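Local coordinates for reticulocyte-binding protein 2a (Plasmodium vivax, PDB 4Z8N) that probably engages a receptor on the red-cell surface during invasion by the malaria parasite, through a largely helical erythrocyte-binding domain, at residues Y36-H41 and S135-V140; I81-Y86 and H90-S95; D144-D149 and S247-L252. One frame throughout, in Å; residues are numbered along the deposited sequence.

Contact 1: residues Y36-H41 and S135-V140; sequences YYITYH and SILNSV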
loop_
_atom_site.group_PDB
_atom_site.type_symbol
_atom_site.label_atom_id
_atom_site.label_comp_id
_atom_site.label_asym_id
_atom_site.label_seq_id
_atom_site.Cartn_x
_atom_site.Cartn_y
_atom_site.Cartn_z
ATOM N N TYR A 36 5.070 -15.790 -15.164
ATOM C CA TYR A 36 5.448 -17.168 -14.854
ATOM C C TYR A 36 4.227 -18.067 -14.653
ATOM O O TYR A 36 4.361 -19.271 -14.431
ATOM C CB TYR A 36 6.367 -17.220 -13.629
ATOM C CG TYR A 36 5.751 -16.780 -12.321
ATOM C CD1 TYR A 36 5.140 -17.699 -11.476
ATOM C CD2 TYR A 36 5.811 -15.455 -11.913
ATOM C CE1 TYR A 36 4.588 -17.307 -10.270
ATOM C CE2 TYR A 36 5.260 -15.053 -10.708
ATOM C CZ TYR A 36 4.651 -15.984 -9.891
ATOM O OH TYR A 36 4.103 -15.593 -8.691
ATOM N N TYR A 37 3.040 -17.480 -14.755
ATOM C CA TYR A 37 1.803 -18.251 -14.722
ATOM C C TYR A 37 1.714 -19.168 -15.945
ATOM O O TYR A 37 1.411 -20.356 -15.821
ATOM C CB TYR A 37 0.588 -17.315 -14.672
ATOM C CG TYR A 37 -0.698 -17.971 -14.208
ATOM C CD1 TYR A 37 -1.359 -18.904 -15.003
ATOM C CD2 TYR A 37 -1.262 -17.643 -12.979
ATOM C CE1 TYR A 37 -2.531 -19.502 -14.582
ATOM C CE2 TYR A 37 -2.438 -18.232 -12.552
ATOM C CZ TYR A 37 -3.069 -19.161 -13.358
ATOM O OH TYR A 37 -4.239 -19.752 -12.939
ATOM N N ILE A 38 1.989 -18.606 -17.118
ATOM C CA ILE A 38 1.814 -19.313 -18.388
ATOM C C ILE A 38 3.104 -19.945 -18.911
ATOM O O ILE A 38 3.252 -20.163 -20.116
ATOM C CB ILE A 38 1.266 -18.364 -19.469
ATOM C CG1 ILE A 38 2.221 -17.183 -19.670
ATOM C CG2 ILE A 38 -0.118 -17.870 -19.085
ATOM C CD1 ILE A 38 1.827 -16.257 -20.804
ATOM N N THR A 39 4.020 -20.255 -17.999
ATOM C CA THR A 39 5.351 -20.729 -18.368
ATOM C C THR A 39 5.345 -22.061 -19.125
ATOM O O THR A 39 6.313 -22.392 -19.809
ATOM C CB THR A 39 6.252 -20.868 -17.117
ATOM O OG1 THR A 39 7.540 -21.364 -17.504
ATOM C CG2 THR A 39 5.628 -21.812 -16.100
ATOM N N TYR A 40 4.260 -22.818 -19.019
ATOM C CA TYR A 40 4.197 -24.118 -19.681
ATOM C C TYR A 40 3.377 -24.089 -20.969
ATOM O O TYR A 40 3.298 -25.087 -21.686
ATOM C CB TYR A 40 3.648 -25.174 -18.723
ATOM C CG TYR A 40 4.743 -25.992 -18.083
ATOM C CD1 TYR A 40 5.341 -25.587 -16.895
ATOM C CD2 TYR A 40 5.200 -27.158 -18.682
ATOM C CE1 TYR A 40 6.353 -26.331 -16.316
ATOM C CE2 TYR A 40 6.207 -27.906 -18.112
ATOM C CZ TYR A 40 6.779 -27.491 -16.931
ATOM O OH TYR A 40 7.782 -28.241 -16.369
ATOM N N HIS A 41 2.769 -22.944 -21.259
ATOM C CA HIS A 41 2.185 -22.711 -22.573
ATOM C C HIS A 41 3.241 -22.019 -23.410
ATOM O O HIS A 41 3.331 -20.793 -23.426
ATOM C CB HIS A 41 0.911 -21.878 -22.476
ATOM C CG HIS A 41 -0.129 -22.481 -21.588
ATOM N ND1 HIS A 41 -0.759 -23.671 -21.888
ATOM C CD2 HIS A 41 -0.646 -22.070 -20.407
ATOM C CE1 HIS A 41 -1.619 -23.964 -20.932
ATOM N NE2 HIS A 41 -1.572 -23.008 -20.021
ATOM N N SER A 135 -5.170 -11.506 -26.305
ATOM C CA SER A 135 -4.896 -12.012 -27.646
ATOM C C SER A 135 -3.636 -12.873 -27.669
ATOM O O SER A 135 -3.499 -13.759 -28.510
ATOM C CB SER A 135 -4.763 -10.856 -28.642
ATOM O OG SER A 135 -3.602 -10.087 -28.381
ATOM N N ILE A 136 -2.719 -12.608 -26.745
ATOM C CA ILE A 136 -1.490 -13.388 -26.646
ATOM C C ILE A 136 -1.804 -14.821 -26.225
ATOM O O ILE A 136 -1.165 -15.771 -26.683
ATOM C CB ILE A 136 -0.496 -12.750 -25.653
ATOM C CG1 ILE A 136 0.015 -11.418 -26.203
ATOM C CG2 ILE A 136 0.681 -13.674 -25.381
ATOM C CD1 ILE A 136 1.050 -10.758 -25.323
ATOM N N LEU A 137 -2.813 -14.975 -25.373
ATOM C CA LEU A 137 -3.209 -16.295 -24.898
ATOM C C LEU A 137 -4.012 -17.074 -25.939
ATOM O O LEU A 137 -4.478 -18.180 -25.667
ATOM C CB LEU A 137 -4.010 -16.175 -23.599
ATOM C CG LEU A 137 -3.260 -16.640 -22.348
ATOM C CD1 LEU A 137 -1.962 -15.866 -22.178
ATOM C CD2 LEU A 137 -4.135 -16.507 -21.109
ATOM N N ASN A 138 -4.174 -16.501 -27.130
ATOM C CA ASN A 138 -4.710 -17.255 -28.255
ATOM C C ASN A 138 -3.672 -18.257 -28.747
ATOM O O ASN A 138 -3.991 -19.187 -29.487
ATOM C CB ASN A 138 -5.132 -16.330 -29.402
ATOM C CG ASN A 138 -6.383 -15.528 -29.084
ATOM O OD1 ASN A 138 -7.228 -15.955 -28.296
ATOM N ND2 ASN A 138 -6.513 -14.365 -29.713
ATOM N N SER A 139 -2.426 -18.055 -28.324
ATOM C CA SER A 139 -1.324 -18.942 -28.685
ATOM C C SER A 139 -1.424 -20.282 -27.966
ATOM O O SER A 139 -0.755 -21.245 -28.340
ATOM C CB SER A 139 0.020 -18.282 -28.371
ATOM O OG SER A 139 0.209 -17.113 -29.150
ATOM N N VAL A 140 -2.251 -20.336 -26.926
ATOM C CA VAL A 140 -2.547 -21.600 -26.264
ATOM C C VAL A 140 -3.208 -22.526 -27.275
ATOM O O VAL A 140 -4.308 -22.255 -27.754
ATOM C CB VAL A 140 -3.456 -21.410 -25.041
ATOM C CG1 VAL A 140 -3.783 -22.754 -24.412
ATOM C CG2 VAL A 140 -2.789 -20.494 -24.028
#
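Ile38 holds its CG1 branch between its own backbone N and carbonyl carbon (chi1 59°), and the extended second torsion (175°) carries CD1 out to Leu137. There Ile38 CD1 lies 4.0 Å from Leu137 CD1, and the same leucine methyl is 4.1 Å from Ile38 CG2, so it packs against both branches of the isoleucine. Branched aliphatic chains suit this buried place, where Tyr48 also touches Ile38 and Phe254 touches Leu137. In His41, CG is anti to the carbonyl carbon (chi1 -57°), which swings the ring beside the backbone N and toward Val140; one face is turned to that valine. Val140 CG2 sits over that face near the rim, while Val140 CG1 comes within 4.0 Å of His41 ND1. Histidine suits the place because its ring offers a carbon-rich face to Val140 and a nitrogen, NE2, that is hydrogen-bonded to Tyr253 OH. In this coiled-coil-family domain the contact lies where helices 26-37 and 119-136 have ended: a type I turn from Ile38 to His41, closed by His41 N bonding Ile38 O at 3.0 Å, leads into helix 42-69, with His41 at its N-cap position. Beyond helix 119-136, Ser139 OG and Ser139 N both hydrogen-bond Ile136 O, from the same face of its plane, and the hydroxyl is also hydrogen-bonded to Asn47 ND2.

Contact 2: residues I81-Y86 and H90-S95; sequences IFVLEY and HNINLS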
loop_
_atom_site.group_PDB
_atom_site.type_symbol
_atom_site.label_atom_id
_atom_site.label_comp_id
_atom_site.label_asym_id
_atom_site.label_seq_id
_atom_site.Cartn_x
_atom_site.Cartn_y
_atom_site.Cartn_z
ATOM N N ILE A 81 8.527 16.926 9.090
ATOM C CA ILE A 81 7.986 15.967 10.050
ATOM C C ILE A 81 8.929 15.787 11.241
ATOM O O ILE A 81 8.484 15.696 12.387
ATOM C CB ILE A 81 7.725 14.600 9.376
ATOM C CG1 ILE A 81 6.598 14.730 8.352
ATOM C CG2 ILE A 81 7.383 13.538 10.411
ATOM C CD1 ILE A 81 6.321 13.467 7.583
ATOM N N PHE A 82 10.229 15.749 10.962
ATOM C CA PHE A 82 11.244 15.617 12.008
ATOM C C PHE A 82 11.162 16.780 13.001
ATOM O O PHE A 82 11.271 16.580 14.213
ATOM C CB PHE A 82 12.643 15.537 11.383
ATOM C CG PHE A 82 13.751 15.324 12.382
ATOM C CD1 PHE A 82 13.637 14.361 13.371
ATOM C CD2 PHE A 82 14.918 16.071 12.313
ATOM C CE1 PHE A 82 14.657 14.159 14.287
ATOM C CE2 PHE A 82 15.945 15.873 13.225
ATOM C CZ PHE A 82 15.814 14.915 14.212
ATOM N N VAL A 83 10.957 17.991 12.485
ATOM C CA VAL A 83 10.794 19.167 13.336
ATOM C C VAL A 83 9.524 19.066 14.179
ATOM O O VAL A 83 9.523 19.390 15.368
ATOM C CB VAL A 83 10.743 20.473 12.510
ATOM C CG1 VAL A 83 10.584 21.678 13.429
ATOM C CG2 VAL A 83 11.993 20.620 11.658
ATOM N N LEU A 84 8.445 18.604 13.556
ATOM C CA LEU A 84 7.148 18.519 14.219
ATOM C C LEU A 84 7.089 17.398 15.257
ATOM O O LEU A 84 6.268 17.440 16.175
ATOM C CB LEU A 84 6.039 18.321 13.182
ATOM C CG LEU A 84 5.825 19.463 12.188
ATOM C CD1 LEU A 84 4.853 19.039 11.100
ATOM C CD2 LEU A 84 5.320 20.711 12.899
ATOM N N GLU A 85 7.955 16.400 15.109
ATOM C CA GLU A 85 7.977 15.266 16.032
ATOM C C GLU A 85 8.913 15.514 17.203
ATOM O O GLU A 85 8.734 14.954 18.286
ATOM C CB GLU A 85 8.389 13.985 15.306
ATOM C CG GLU A 85 7.316 13.418 14.395
ATOM C CD GLU A 85 7.729 12.101 13.765
ATOM O OE1 GLU A 85 8.928 11.758 13.835
ATOM O OE2 GLU A 85 6.852 11.409 13.212
ATOM N N TYR A 86 9.917 16.354 16.979
ATOM C CA TYR A 86 10.880 16.682 18.020
ATOM C C TYR A 86 11.059 18.191 18.165
ATOM O O TYR A 86 12.148 18.710 17.926
ATOM C CB TYR A 86 12.225 16.014 17.721
ATOM C CG TYR A 86 12.150 14.503 17.655
ATOM C CD1 TYR A 86 11.840 13.853 16.468
ATOM C CD2 TYR A 86 12.383 13.728 18.784
ATOM C CE1 TYR A 86 11.767 12.472 16.406
ATOM C CE2 TYR A 86 12.313 12.348 18.732
ATOM C CZ TYR A 86 12.004 11.725 17.542
ATOM O OH TYR A 86 11.935 10.351 17.489
ATOM N N HIS A 90 14.510 20.704 18.808
ATOM C CA HIS A 90 14.759 21.701 17.771
ATOM C C HIS A 90 14.738 23.108 18.360
ATOM O O HIS A 90 15.191 24.063 17.722
ATOM C CB HIS A 90 13.724 21.588 16.645
ATOM C CG HIS A 90 14.055 20.551 15.616
ATOM N ND1 HIS A 90 13.608 19.250 15.699
ATOM C CD2 HIS A 90 14.786 20.625 14.478
ATOM C CE1 HIS A 90 14.047 18.567 14.656
ATOM N NE2 HIS A 90 14.766 19.378 13.900
ATOM N N ASN A 91 14.211 23.220 19.577
ATOM C CA ASN A 91 14.059 24.500 20.269
ATOM C C ASN A 91 13.190 25.463 19.463
ATOM O O ASN A 91 13.467 26.663 19.382
ATOM C CB ASN A 91 15.429 25.128 20.561
ATOM C CG ASN A 91 15.349 26.256 21.570
ATOM O OD1 ASN A 91 14.607 26.177 22.549
ATOM N ND2 ASN A 91 16.107 27.319 21.331
ATOM N N ILE A 92 12.136 24.925 18.865
ATOM C CA ILE A 92 11.210 25.732 18.086
ATOM C C ILE A 92 10.028 26.132 18.971
ATOM O O ILE A 92 9.585 25.354 19.819
ATOM C CB ILE A 92 10.732 24.973 16.822
ATOM C CG1 ILE A 92 9.902 25.880 15.913
ATOM C CG2 ILE A 92 9.955 23.722 17.193
ATOM C CD1 ILE A 92 9.369 25.175 14.679
ATOM N N ASN A 93 9.535 27.355 18.796
ATOM C CA ASN A 93 8.431 27.832 19.624
ATOM C C ASN A 93 7.077 27.467 19.029
ATOM O O ASN A 93 6.998 26.893 17.940
ATOM C CB ASN A 93 8.532 29.349 19.855
ATOM C CG ASN A 93 8.532 30.161 18.562
ATOM O OD1 ASN A 93 7.812 29.857 17.610
ATOM N ND2 ASN A 93 9.339 31.217 18.535
ATOM N N LEU A 94 6.013 27.806 19.752
ATOM C CA LEU A 94 4.660 27.426 19.364
ATOM C C LEU A 94 4.248 28.030 18.021
ATOM O O LEU A 94 3.715 27.334 17.157
ATOM C CB LEU A 94 3.664 27.842 20.450
ATOM C CG LEU A 94 2.234 27.347 20.250
ATOM C CD1 LEU A 94 2.213 25.828 20.187
ATOM C CD2 LEU A 94 1.322 27.860 21.353
ATOM N N SER A 95 4.503 29.323 17.850
ATOM C CA SER A 95 4.110 30.024 16.630
ATOM C C SER A 95 4.793 29.455 15.391
ATOM O O SER A 95 4.148 29.226 14.368
ATOM C CB SER A 95 4.415 31.513 16.757
ATOM O OG SER A 95 3.535 32.123 17.684
#
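His90 presses its ring into the end of helix 71-85, between Phe82, Val83 and Tyr86, and this is the tight half of the contact. Its CG lies anti to its own carbonyl carbon (chi1 -84°), which brings the ring back over the helix end. His90 ND1 donates to Tyr86 O over 2.7 Å; the bond is nearly straight (162°) and lies in the plane of the imidazole, although the donor stands above the carbonyl plane. The backbone N of His90 reaches the same oxygen at 3.2 Å from the opposite face, so two donors from one residue grip the carbonyl just past the helix end. With the rotation of the ring fixed in this way, its CE1 edge points at the face of Phe82, a T-shaped pair with planes at 79° and centroids 4.8 Å apart. Val83 CA lies over a face of the imidazole in a CH-pi contact, 3.8 Å from its centroid, and Val83 CG2 touches NE2. A histidine suits the site because one flat ring supplies a donor, an aromatic edge and a face.

The two segments make the short turn that joins helix 71-85 to helix 94-115, with helix 87-90 between them. Helix 87-90 ends in a Schellman motif, with Asn91 at positive phi, and Asn93 then caps helix 94-115 through its OD1 and the backbone N of Asn96.

On the looser side the chains merely brush: Ile92 CD1 meets Val83 CG1 at 3.9 Å. Phe82 is largely exposed despite its stack, and the Tyr86 ring leads away from His90 toward Leu283.

Contact 3: residues D144-D149 and S247-L252; sequences DACETD and STLKKL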
loop_
_atom_site.group_PDB
_atom_site.type_symbol
_atom_site.label_atom_id
_atom_site.label_comp_id
_atom_site.label_asym_id
_atom_site.label_seq_id
_atom_site.Cartn_x
_atom_site.Cartn_y
_atom_site.Cartn_z
ATOM N N ASP A 144 -11.074 -25.641 -27.581
ATOM C CA ASP A 144 -12.318 -25.853 -26.850
ATOM C C ASP A 144 -12.017 -26.916 -25.789
ATOM O O ASP A 144 -12.668 -26.991 -24.748
ATOM C CB ASP A 144 -13.440 -26.261 -27.827
ATOM C CG ASP A 144 -14.786 -26.562 -27.146
ATOM O OD1 ASP A 144 -14.846 -26.985 -25.975
ATOM O OD2 ASP A 144 -15.824 -26.340 -27.805
ATOM N N ALA A 145 -10.973 -27.698 -26.041
ATOM C CA ALA A 145 -10.644 -28.840 -25.195
ATOM C C ALA A 145 -9.594 -28.543 -24.121
ATOM O O ALA A 145 -8.975 -29.469 -23.599
ATOM C CB ALA A 145 -10.175 -29.994 -26.066
ATOM N N CYS A 146 -9.408 -27.268 -23.781
ATOM C CA CYS A 146 -8.341 -26.849 -22.864
ATOM C C CYS A 146 -8.374 -27.543 -21.499
ATOM O O CYS A 146 -9.397 -27.546 -20.815
ATOM C CB CYS A 146 -8.393 -25.333 -22.657
ATOM S SG CYS A 146 -8.091 -24.369 -24.152
ATOM N N GLU A 147 -7.239 -28.122 -21.111
ATOM C CA GLU A 147 -7.116 -28.816 -19.831
ATOM C C GLU A 147 -6.763 -27.833 -18.717
ATOM O O GLU A 147 -6.107 -26.819 -18.956
ATOM C CB GLU A 147 -6.065 -29.924 -19.924
ATOM C CG GLU A 147 -6.201 -31.016 -18.873
ATOM C CD GLU A 147 -5.300 -32.207 -19.156
ATOM O OE1 GLU A 147 -4.445 -32.105 -20.061
ATOM O OE2 GLU A 147 -5.451 -33.245 -18.478
ATOM N N THR A 148 -7.193 -28.144 -17.498
ATOM C CA THR A 148 -7.086 -27.207 -16.386
ATOM C C THR A 148 -5.899 -27.482 -15.462
ATOM O O THR A 148 -5.925 -27.110 -14.288
ATOM C CB THR A 148 -8.375 -27.219 -15.542
ATOM O OG1 THR A 148 -8.558 -28.518 -14.965
ATOM C CG2 THR A 148 -9.579 -26.882 -16.409
ATOM N N ASP A 149 -4.859 -28.118 -15.994
ATOM C CA ASP A 149 -3.679 -28.458 -15.201
ATOM C C ASP A 149 -2.987 -27.223 -14.629
ATOM O O ASP A 149 -2.818 -27.109 -13.415
ATOM C CB ASP A 149 -2.679 -29.262 -16.039
ATOM C CG ASP A 149 -3.160 -30.670 -16.330
ATOM O OD1 ASP A 149 -4.111 -31.127 -15.662
ATOM O OD2 ASP A 149 -2.579 -31.324 -17.223
ATOM N N SER A 247 -11.799 -19.586 -23.790
ATOM C CA SER A 247 -12.333 -18.308 -23.329
ATOM C C SER A 247 -12.556 -18.327 -21.821
ATOM O O SER A 247 -12.335 -17.329 -21.133
ATOM C CB SER A 247 -13.639 -17.978 -24.051
ATOM O OG SER A 247 -14.652 -18.910 -23.715
ATOM N N THR A 248 -12.995 -19.475 -21.318
ATOM C CA THR A 248 -13.171 -19.674 -19.887
ATOM C C THR A 248 -11.816 -19.731 -19.189
ATOM O O THR A 248 -11.625 -19.133 -18.130
ATOM C CB THR A 248 -13.955 -20.969 -19.593
ATOM O OG1 THR A 248 -15.264 -20.877 -20.166
ATOM C CG2 THR A 248 -14.074 -21.200 -18.093
ATOM N N LEU A 249 -10.880 -20.446 -19.803
ATOM C CA LEU A 249 -9.550 -20.647 -19.238
ATOM C C LEU A 249 -8.819 -19.332 -18.998
ATOM O O LEU A 249 -8.168 -19.157 -17.967
ATOM C CB LEU A 249 -8.716 -21.541 -20.155
ATOM C CG LEU A 249 -7.414 -22.067 -19.554
ATOM C CD1 LEU A 249 -7.709 -23.127 -18.504
ATOM C CD2 LEU A 249 -6.497 -22.615 -20.640
ATOM N N LYS A 250 -8.924 -18.415 -19.956
ATOM C CA LYS A 250 -8.287 -17.107 -19.841
ATOM C C LYS A 250 -8.776 -16.366 -18.603
ATOM O O LYS A 250 -7.983 -15.780 -17.863
ATOM C CB LYS A 250 -8.552 -16.261 -21.088
ATOM C CG LYS A 250 -7.878 -16.767 -22.349
ATOM C CD LYS A 250 -7.678 -15.634 -23.342
ATOM C CE LYS A 250 -8.381 -15.909 -24.657
ATOM N NZ LYS A 250 -8.110 -14.843 -25.663
ATOM N N LYS A 251 -10.086 -16.401 -18.384
ATOM C CA LYS A 251 -10.690 -15.714 -17.250
ATOM C C LYS A 251 -10.303 -16.378 -15.932
ATOM O O LYS A 251 -10.067 -15.696 -14.935
ATOM C CB LYS A 251 -12.211 -15.667 -17.400
ATOM C CG LYS A 251 -12.868 -14.546 -16.626
ATOM C CD LYS A 251 -14.330 -14.836 -16.364
ATOM C CE LYS A 251 -14.923 -13.803 -15.437
ATOM N NZ LYS A 251 -14.429 -12.432 -15.765
ATOM N N LEU A 252 -10.234 -17.707 -15.931
ATOM C CA LEU A 252 -9.787 -18.443 -14.753
ATOM C C LEU A 252 -8.350 -18.062 -14.413
ATOM O O LEU A 252 -8.022 -17.814 -13.251
ATOM C CB LEU A 252 -9.903 -19.954 -14.977
ATOM C CG LEU A 252 -11.268 -20.590 -14.704
ATOM C CD1 LEU A 252 -11.216 -22.091 -14.933
ATOM C CD2 LEU A 252 -11.732 -20.282 -13.287
#
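Leu249 reaches out from helix 246-297 to Cys146 and Glu147 in the loop that precedes helix 149-162, and apolar packing accounts for most of what passes between the segments. The leucine CG is anti to the backbone N (chi1 -168°), a torsion that carries the forked end of the side chain across to the loop. One prong, Leu249 CD2, rests against Cys146 CB at 3.9 Å. The other, Leu249 CD1, lies 4.0 Å from Glu147 O, a van der Waals contact between a methyl and a backbone carbonyl. A leucine fits here because its two methyls can touch two successive residues of an extended chain at once. Together the segments bury a modest 147 Å².

The covalent element is the disulfide from Cys146 to Cys142. It ties the loop back on itself, while the CB methylene of Cys146 makes the closest approach to the leucine.

Polar interactions run beside the contact. The backbone of Cys146 is hydrogen-bonded to that of Val244, just ahead of helix 246-297, which fixes the loop next to the start of that helix. The carboxylate of Glu147 suits an exposed position, its CB directed away from the helix. Lys250, which touches nothing in residues 144-149, uses NZ to hydrogen-bond Tyr134 O.

In the fold, residues 144-149 complete the connection from helix 119-136 to helix 149-162, with Thr148 at the N-cap position of the latter. The connection passes alongside the first turns of helix 246-297, while Leu252, one turn beyond Leu249, packs against Ile240 in the loop leading from helix 199-237.

In the fold
Contacts 1 and 3 are neighbours at one end of the elongated domain, their centres 11 Å apart. They join directly: Asn138 OD1 of contact 1 and Lys250 NZ of contact 3 are 3.0 Å apart, a probable hydrogen bond, and Leu137 CB packs on Lys250 CD at 3.7 Å. The chain leaving 135-140 also runs on into 144-149, so one connection serves both. Contact 2 lies on the opposite side of the chain's centre, about 57 Å from contact 1 and 60 Å from contact 3, centre to centre; it joins the end of helix 71-85 to the start of helix 94-115. All three lie away from the calcium-binding residue Glu120.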